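Local structure of transcriptional activator of comK gene (Bacillus halodurans, 2HQB) at residues Leu30-His33 against Asp37-Val40; Lys169-Phe174 against Val197-Asp202. The protein probably activates expression of the competence gene comK and, as a BMP-family lipoprotein with a periplasmic-binding-protein fold, may bind a small ligand. All coordinates share one frame; numbering follows the deposited sequence.

Interaction 1: Leu30-His33 against Asp37-Val40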
ATOM      1  N   LEU A  30     -13.514  -9.045   5.825  1.00 52.65           N
ATOM      2  CA  LEU A  30     -14.205 -10.223   5.328  1.00 45.08           C
ATOM      3  C   LEU A  30     -13.388 -11.494   5.503  1.00 46.82           C
ATOM      4  O   LEU A  30     -13.947 -12.528   5.827  1.00 56.50           O
ATOM      5  CB  LEU A  30     -14.574 -10.044   3.862  1.00 34.91           C
ATOM      6  CG  LEU A  30     -15.860  -9.224   3.756  1.00 44.35           C
ATOM      7  CD1 LEU A  30     -16.285  -8.968   2.295  1.00 38.40           C
ATOM      8  CD2 LEU A  30     -16.931  -9.983   4.468  1.00 36.54           C
ATOM      9  N   ASN A  31     -12.079 -11.436   5.300  1.00 39.31           N
ATOM     10  CA  ASN A  31     -11.260 -12.629   5.445  1.00 45.25           C
ATOM     11  C   ASN A  31     -11.018 -12.929   6.919  1.00 52.91           C
ATOM     12  O   ASN A  31     -10.834 -14.085   7.303  1.00 56.68           O
ATOM     13  CB  ASN A  31      -9.918 -12.470   4.718  1.00 45.61           C
ATOM     14  CG  ASN A  31     -10.089 -12.213   3.237  1.00 57.25           C
ATOM     15  OD1 ASN A  31     -10.982 -12.780   2.604  1.00 51.82           O
ATOM     16  ND2 ASN A  31      -9.227 -11.363   2.668  1.00 69.39           N
ATOM     17  N   ILE A  32     -11.002 -11.885   7.745  1.00 52.48           N
ATOM     18  CA  ILE A  32     -10.826 -12.059   9.179  1.00 48.10           C
ATOM     19  C   ILE A  32     -11.969 -12.990   9.612  1.00 50.20           C
ATOM     20  O   ILE A  32     -11.716 -14.059  10.144  1.00 55.90           O
ATOM     21  CB  ILE A  32     -10.890 -10.676   9.929  1.00 44.60           C
ATOM     22  CG1 ILE A  32      -9.490 -10.053  10.005  1.00 32.61           C
ATOM     23  CG2 ILE A  32     -11.507 -10.837  11.300  1.00 43.40           C
ATOM     24  CD1 ILE A  32      -9.472  -8.699  10.681  1.00 37.14           C
ATOM     25  N   HIS A  33     -13.213 -12.598   9.357  1.00 46.08           N
ATOM     26  CA  HIS A  33     -14.374 -13.414   9.697  1.00 51.26           C
ATOM     27  C   HIS A  33     -14.378 -14.746   8.957  1.00 56.17           C
ATOM     28  O   HIS A  33     -15.013 -15.718   9.366  1.00 57.26           O
ATOM     29  CB  HIS A  33     -15.657 -12.669   9.340  1.00 53.85           C
ATOM     30  CG  HIS A  33     -16.853 -13.561   9.185  1.00 56.00           C
ATOM     31  ND1 HIS A  33     -17.576 -14.041  10.258  1.00 52.65           N
ATOM     32  CD2 HIS A  33     -17.454 -14.059   8.077  1.00 56.08           C
ATOM     33  CE1 HIS A  33     -18.571 -14.789   9.819  1.00 55.81           C
ATOM     34  NE2 HIS A  33     -18.521 -14.817   8.500  1.00 60.36           N
ATOM     35  N   ASP A  37     -12.417 -17.489  12.998  1.00 73.03           N
ATOM     36  CA  ASP A  37     -13.837 -17.811  13.148  1.00 72.01           C
ATOM     37  C   ASP A  37     -14.597 -16.775  13.947  1.00 66.12           C
ATOM     38  O   ASP A  37     -15.513 -17.089  14.689  1.00 66.29           O
ATOM     39  CB  ASP A  37     -13.943 -19.167  13.844  1.00 88.20           C
ATOM     40  CG  ASP A  37     -15.139 -19.964  13.399  1.00 92.35           C
ATOM     41  OD1 ASP A  37     -16.018 -19.383  12.716  1.00 87.71           O
ATOM     42  OD2 ASP A  37     -15.183 -21.168  13.756  1.00 93.30           O
ATOM     43  N   VAL A  38     -14.239 -15.524  13.773  1.00 64.62           N
ATOM     44  CA  VAL A  38     -14.868 -14.499  14.564  1.00 60.22           C
ATOM     45  C   VAL A  38     -16.010 -13.771  13.897  1.00 53.46           C
ATOM     46  O   VAL A  38     -16.288 -13.955  12.740  1.00 55.45           O
ATOM     47  CB  VAL A  38     -13.782 -13.501  15.068  1.00 63.50           C
ATOM     48  CG1 VAL A  38     -12.596 -14.289  15.637  1.00 52.99           C
ATOM     49  CG2 VAL A  38     -13.306 -12.594  13.939  1.00 64.53           C
ATOM     50  N   ASP A  39     -16.706 -12.975  14.675  1.00 54.64           N
ATOM     51  CA  ASP A  39     -17.803 -12.197  14.164  1.00 60.32           C
ATOM     52  C   ASP A  39     -17.208 -10.814  13.871  1.00 64.71           C
ATOM     53  O   ASP A  39     -16.461 -10.221  14.676  1.00 66.54           O
ATOM     54  CB  ASP A  39     -18.921 -12.147  15.203  1.00 54.24           C
ATOM     55  CG  ASP A  39     -19.951 -13.224  14.983  1.00 61.63           C
ATOM     56  OD1 ASP A  39     -19.625 -14.266  14.353  1.00 58.44           O
ATOM     57  OD2 ASP A  39     -21.095 -13.031  15.448  1.00 76.08           O
ATOM     58  N   VAL A  40     -17.554 -10.302  12.703  1.00 62.28           N
ATOM     59  CA  VAL A  40     -17.013  -9.053  12.226  1.00 52.77           C
ATOM     60  C   VAL A  40     -18.082  -7.974  12.138  1.00 49.75           C
ATOM     61  O   VAL A  40     -19.242  -8.286  11.912  1.00 55.65           O
ATOM     62  CB  VAL A  40     -16.374  -9.378  10.868  1.00 47.51           C
ATOM     63  CG1 VAL A  40     -16.938  -8.534   9.805  1.00 54.59           C
ATOM     64  CG2 VAL A  40     -14.891  -9.300  10.972  1.00 44.24           C
TER
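His-33 and Val-38 bring the two backbones closest together, with their CA atoms 5.0 Å apart. Segment 30-33 lies near the C-terminal end of helix 23-35. The chain then turns back, and segment 37-40 leads into strand 39-43. The contact is therefore the tight return from a helix to the next strand in an alpha/beta domain. Strand 39-43 is an outermost strand of its parallel sheet and pairs with strand 7-11 through Asp-39 and Val-8.

One hydrogen bond links the segments. His-33 ND1 donates to Val-38 O at 2.8 Å, with an N-H...O angle of 152°. The donor lies nearly in line with the C=O bond, and the oxygen sits at the ring edge, 16° out of the ring plane. CG of His-33 is anti to the backbone N (chi1 159°), which swings the ring towards segment 37-40; the turn about CB-CG then brings ND1 to this carbonyl. CB of His-33 also packs on CB of Val-40, 3.7 Å away.

On the buried side, Ile-32 uses its CG2 branch. This methyl meets Val-38 CG2 at 3.6 Å and Val-40 CG2 at 3.7 Å. Val-8 of the adjoining strand touches all three side chains.

The bond probably restrains rotation of the imidazole and is consistent with a proton on ND1, while the aliphatic methyls pack the helix end against the turn and the start of the edge strand.

Interaction 2: Lys169-Phe174 against Val197-Asp202; sequences KALELF and VEAIKD
Phe-174 reaches from helix 167-178 to the backbone and side chains of Ala-199 and Ile-200 on helix 193-203. Its ring extends across the gap because CG is anti to the backbone N (chi1 171°). One flank of the ring, at CE1 and CZ, meets Ile-200 CG1, with CE1 at 3.6 Å. The side chains approach at a slant. The other flank turns to Ala-199, where CE2 lies 3.7 Å from the carbonyl O and 4.0 Å from CB. Leu-171, almost one turn earlier, sends its CD2 branch to the same Ala-199 CB. That methyl thus faces both Leu-171 and Phe-174.

The segment axes come within 10.6 Å and cross at -32°, with both helices running in roughly the same direction. Strand 184-186 lies between them in the chain, making an alpha-beta-alpha succession of the Rossmann-like domain. Phe-185 of that strand stacks edge-to-face with Phe-174, and Ile-132 also touches the Phe-174 side chain.

With an alanine here in place of Phe-174, Ile-200 CG1 is likely to lose its aromatic partner and a gap to open between the helices. The contact is mainly apolar, with one ring carbon near a backbone carbonyl, so it relies on shape and burial of hydrocarbon.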
ATOM      1  N   LYS A 169      -4.784  16.780 -12.520  1.00 44.31           N
ATOM      2  CA  LYS A 169      -3.391  17.173 -12.432  1.00 42.60           C
ATOM      3  C   LYS A 169      -2.484  15.984 -12.739  1.00 48.98           C
ATOM      4  O   LYS A 169      -1.536  16.100 -13.508  1.00 50.04           O
ATOM      5  CB  LYS A 169      -3.083  17.694 -11.025  1.00 48.54           C
ATOM      6  CG  LYS A 169      -1.708  18.377 -10.891  1.00 58.24           C
ATOM      7  CD  LYS A 169      -1.518  18.962  -9.494  1.00 83.90           C
ATOM      8  CE  LYS A 169      -0.167  19.669  -9.344  1.00 97.12           C
ATOM      9  NZ  LYS A 169       0.104  20.148  -7.944  1.00100.27           N
ATOM     10  N   ALA A 170      -2.777  14.840 -12.130  1.00 49.56           N
ATOM     11  CA  ALA A 170      -1.981  13.642 -12.340  1.00 41.26           C
ATOM     12  C   ALA A 170      -1.894  13.332 -13.821  1.00 44.97           C
ATOM     13  O   ALA A 170      -0.844  12.875 -14.316  1.00 47.72           O
ATOM     14  CB  ALA A 170      -2.608  12.465 -11.609  1.00 33.50           C
ATOM     15  N   LEU A 171      -3.001  13.557 -14.532  1.00 43.03           N
ATOM     16  CA  LEU A 171      -2.999  13.284 -15.951  1.00 47.41           C
ATOM     17  C   LEU A 171      -2.145  14.331 -16.666  1.00 54.57           C
ATOM     18  O   LEU A 171      -1.423  13.980 -17.627  1.00 55.62           O
ATOM     19  CB  LEU A 171      -4.418  13.234 -16.518  1.00 36.08           C
ATOM     20  CG  LEU A 171      -5.176  11.908 -16.399  1.00 37.99           C
ATOM     21  CD1 LEU A 171      -6.626  12.204 -16.706  1.00 39.33           C
ATOM     22  CD2 LEU A 171      -4.617  10.810 -17.345  1.00 30.63           C
ATOM     23  N   GLU A 172      -2.195  15.592 -16.213  1.00 48.75           N
ATOM     24  CA  GLU A 172      -1.350  16.618 -16.833  1.00 53.74           C
ATOM     25  C   GLU A 172       0.123  16.220 -16.665  1.00 57.99           C
ATOM     26  O   GLU A 172       0.899  16.279 -17.619  1.00 64.62           O
ATOM     27  CB  GLU A 172      -1.561  17.980 -16.199  1.00 53.33           C
ATOM     28  CG  GLU A 172      -2.951  18.518 -16.359  1.00 76.64           C
ATOM     29  CD  GLU A 172      -3.173  19.732 -15.487  1.00 95.07           C
ATOM     30  OE1 GLU A 172      -2.387  20.699 -15.638  1.00 99.89           O
ATOM     31  OE2 GLU A 172      -4.115  19.715 -14.650  1.00 97.05           O
ATOM     32  N   LEU A 173       0.508  15.819 -15.456  1.00 54.59           N
ATOM     33  CA  LEU A 173       1.871  15.389 -15.215  1.00 56.03           C
ATOM     34  C   LEU A 173       2.207  14.220 -16.150  1.00 61.55           C
ATOM     35  O   LEU A 173       3.334  14.121 -16.637  1.00 67.77           O
ATOM     36  CB  LEU A 173       2.057  14.969 -13.756  1.00 55.95           C
ATOM     37  CG  LEU A 173       1.791  16.045 -12.701  1.00 60.33           C
ATOM     38  CD1 LEU A 173       1.967  15.446 -11.300  1.00 64.75           C
ATOM     39  CD2 LEU A 173       2.722  17.227 -12.910  1.00 40.99           C
ATOM     40  N   PHE A 174       1.248  13.330 -16.407  1.00 60.25           N
ATOM     41  CA  PHE A 174       1.504  12.223 -17.334  1.00 58.64           C
ATOM     42  C   PHE A 174       1.872  12.803 -18.697  1.00 58.42           C
ATOM     43  O   PHE A 174       2.904  12.458 -19.285  1.00 56.55           O
ATOM     44  CB  PHE A 174       0.269  11.346 -17.529  1.00 50.69           C
ATOM     45  CG  PHE A 174       0.429  10.321 -18.627  1.00 40.27           C
ATOM     46  CD1 PHE A 174       1.528   9.445 -18.632  1.00 46.34           C
ATOM     47  CD2 PHE A 174      -0.513  10.225 -19.651  1.00 29.14           C
ATOM     48  CE1 PHE A 174       1.682   8.490 -19.636  1.00 46.88           C
ATOM     49  CE2 PHE A 174      -0.381   9.276 -20.672  1.00 27.54           C
ATOM     50  CZ  PHE A 174       0.719   8.399 -20.669  1.00 48.08           C
ATOM     51  N   VAL A 197      -3.322   4.998 -15.380  1.00 44.27           N
ATOM     52  CA  VAL A 197      -2.910   3.742 -16.014  1.00 42.31           C
ATOM     53  C   VAL A 197      -3.608   3.645 -17.360  1.00 43.47           C
ATOM     54  O   VAL A 197      -2.997   3.308 -18.370  1.00 45.40           O
ATOM     55  CB  VAL A 197      -3.260   2.490 -15.154  1.00 33.89           C
ATOM     56  CG1 VAL A 197      -3.258   1.277 -15.999  1.00 14.73           C
ATOM     57  CG2 VAL A 197      -2.216   2.274 -14.125  1.00 14.72           C
ATOM     58  N   GLU A 198      -4.896   3.944 -17.358  1.00 46.22           N
ATOM     59  CA  GLU A 198      -5.707   3.944 -18.570  1.00 51.94           C
ATOM     60  C   GLU A 198      -5.080   4.781 -19.693  1.00 53.33           C
ATOM     61  O   GLU A 198      -4.785   4.266 -20.778  1.00 52.47           O
ATOM     62  CB  GLU A 198      -7.059   4.546 -18.263  1.00 56.25           C
ATOM     63  CG  GLU A 198      -8.164   3.738 -18.791  1.00 70.08           C
ATOM     64  CD  GLU A 198      -8.592   2.710 -17.806  1.00 69.35           C
ATOM     65  OE1 GLU A 198      -9.387   3.066 -16.915  1.00 85.00           O
ATOM     66  OE2 GLU A 198      -8.130   1.557 -17.910  1.00 71.56           O
ATOM     67  N   ALA A 199      -4.928   6.084 -19.417  1.00 50.99           N
ATOM     68  CA  ALA A 199      -4.345   7.054 -20.344  1.00 49.32           C
ATOM     69  C   ALA A 199      -3.035   6.482 -20.906  1.00 51.90           C
ATOM     70  O   ALA A 199      -2.651   6.744 -22.050  1.00 54.59           O
ATOM     71  CB  ALA A 199      -4.094   8.414 -19.607  1.00 41.94           C
ATOM     72  N   ILE A 200      -2.352   5.691 -20.091  1.00 53.36           N
ATOM     73  CA  ILE A 200      -1.110   5.061 -20.512  1.00 49.56           C
ATOM     74  C   ILE A 200      -1.441   3.951 -21.492  1.00 53.32           C
ATOM     75  O   ILE A 200      -0.988   3.976 -22.626  1.00 52.67           O
ATOM     76  CB  ILE A 200      -0.370   4.475 -19.316  1.00 41.45           C
ATOM     77  CG1 ILE A 200       0.023   5.615 -18.367  1.00 44.02           C
ATOM     78  CG2 ILE A 200       0.824   3.692 -19.784  1.00 36.09           C
ATOM     79  CD1 ILE A 200       0.526   5.176 -17.028  1.00 41.81           C
ATOM     80  N   LYS A 201      -2.243   2.980 -21.060  1.00 58.13           N
ATOM     81  CA  LYS A 201      -2.614   1.869 -21.931  1.00 60.59           C
ATOM     82  C   LYS A 201      -2.996   2.459 -23.295  1.00 63.90           C
ATOM     83  O   LYS A 201      -2.645   1.926 -24.357  1.00 64.53           O
ATOM     84  CB  LYS A 201      -3.793   1.098 -21.333  1.00 63.12           C
ATOM     85  CG  LYS A 201      -4.135  -0.201 -22.078  1.00 72.07           C
ATOM     86  CD  LYS A 201      -5.514  -0.724 -21.703  1.00 79.26           C
ATOM     87  CE  LYS A 201      -5.485  -2.227 -21.421  1.00 88.19           C
ATOM     88  NZ  LYS A 201      -6.821  -2.721 -20.926  1.00 92.19           N
ATOM     89  N   ASP A 202      -3.716   3.574 -23.242  1.00 64.60           N
ATOM     90  CA  ASP A 202      -4.149   4.288 -24.432  1.00 63.82           C
ATOM     91  C   ASP A 202      -2.903   4.710 -25.227  1.00 62.83           C
ATOM     92  O   ASP A 202      -2.715   4.269 -26.346  1.00 65.93           O
ATOM     93  CB  ASP A 202      -4.985   5.497 -23.996  1.00 70.48           C
ATOM     94  CG  ASP A 202      -5.079   6.584 -25.058  1.00 87.43           C
ATOM     95  OD1 ASP A 202      -4.021   7.057 -25.553  1.00 89.58           O
ATOM     96  OD2 ASP A 202      -6.223   6.988 -25.376  1.00 93.71           O
TER

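How the interactions relate
The two interactions lie on opposite sides of the chain's centre, with their own centres 38 Å apart and no direct touch. They share no helix or strand. Interaction 1 belongs to the parallel sheet that contains the N-terminal strand, and interaction 2 to helices beside the mixed sheet. Each is only partly buried. Interaction 1 joins a helix to the strand that follows almost at once, and it mixes a polar link on the exposed side, through His-33, with aliphatic packing inside. Interaction 2 joins two helices more distant in sequence. It has an aromatic ring at its buried side and no such polar link.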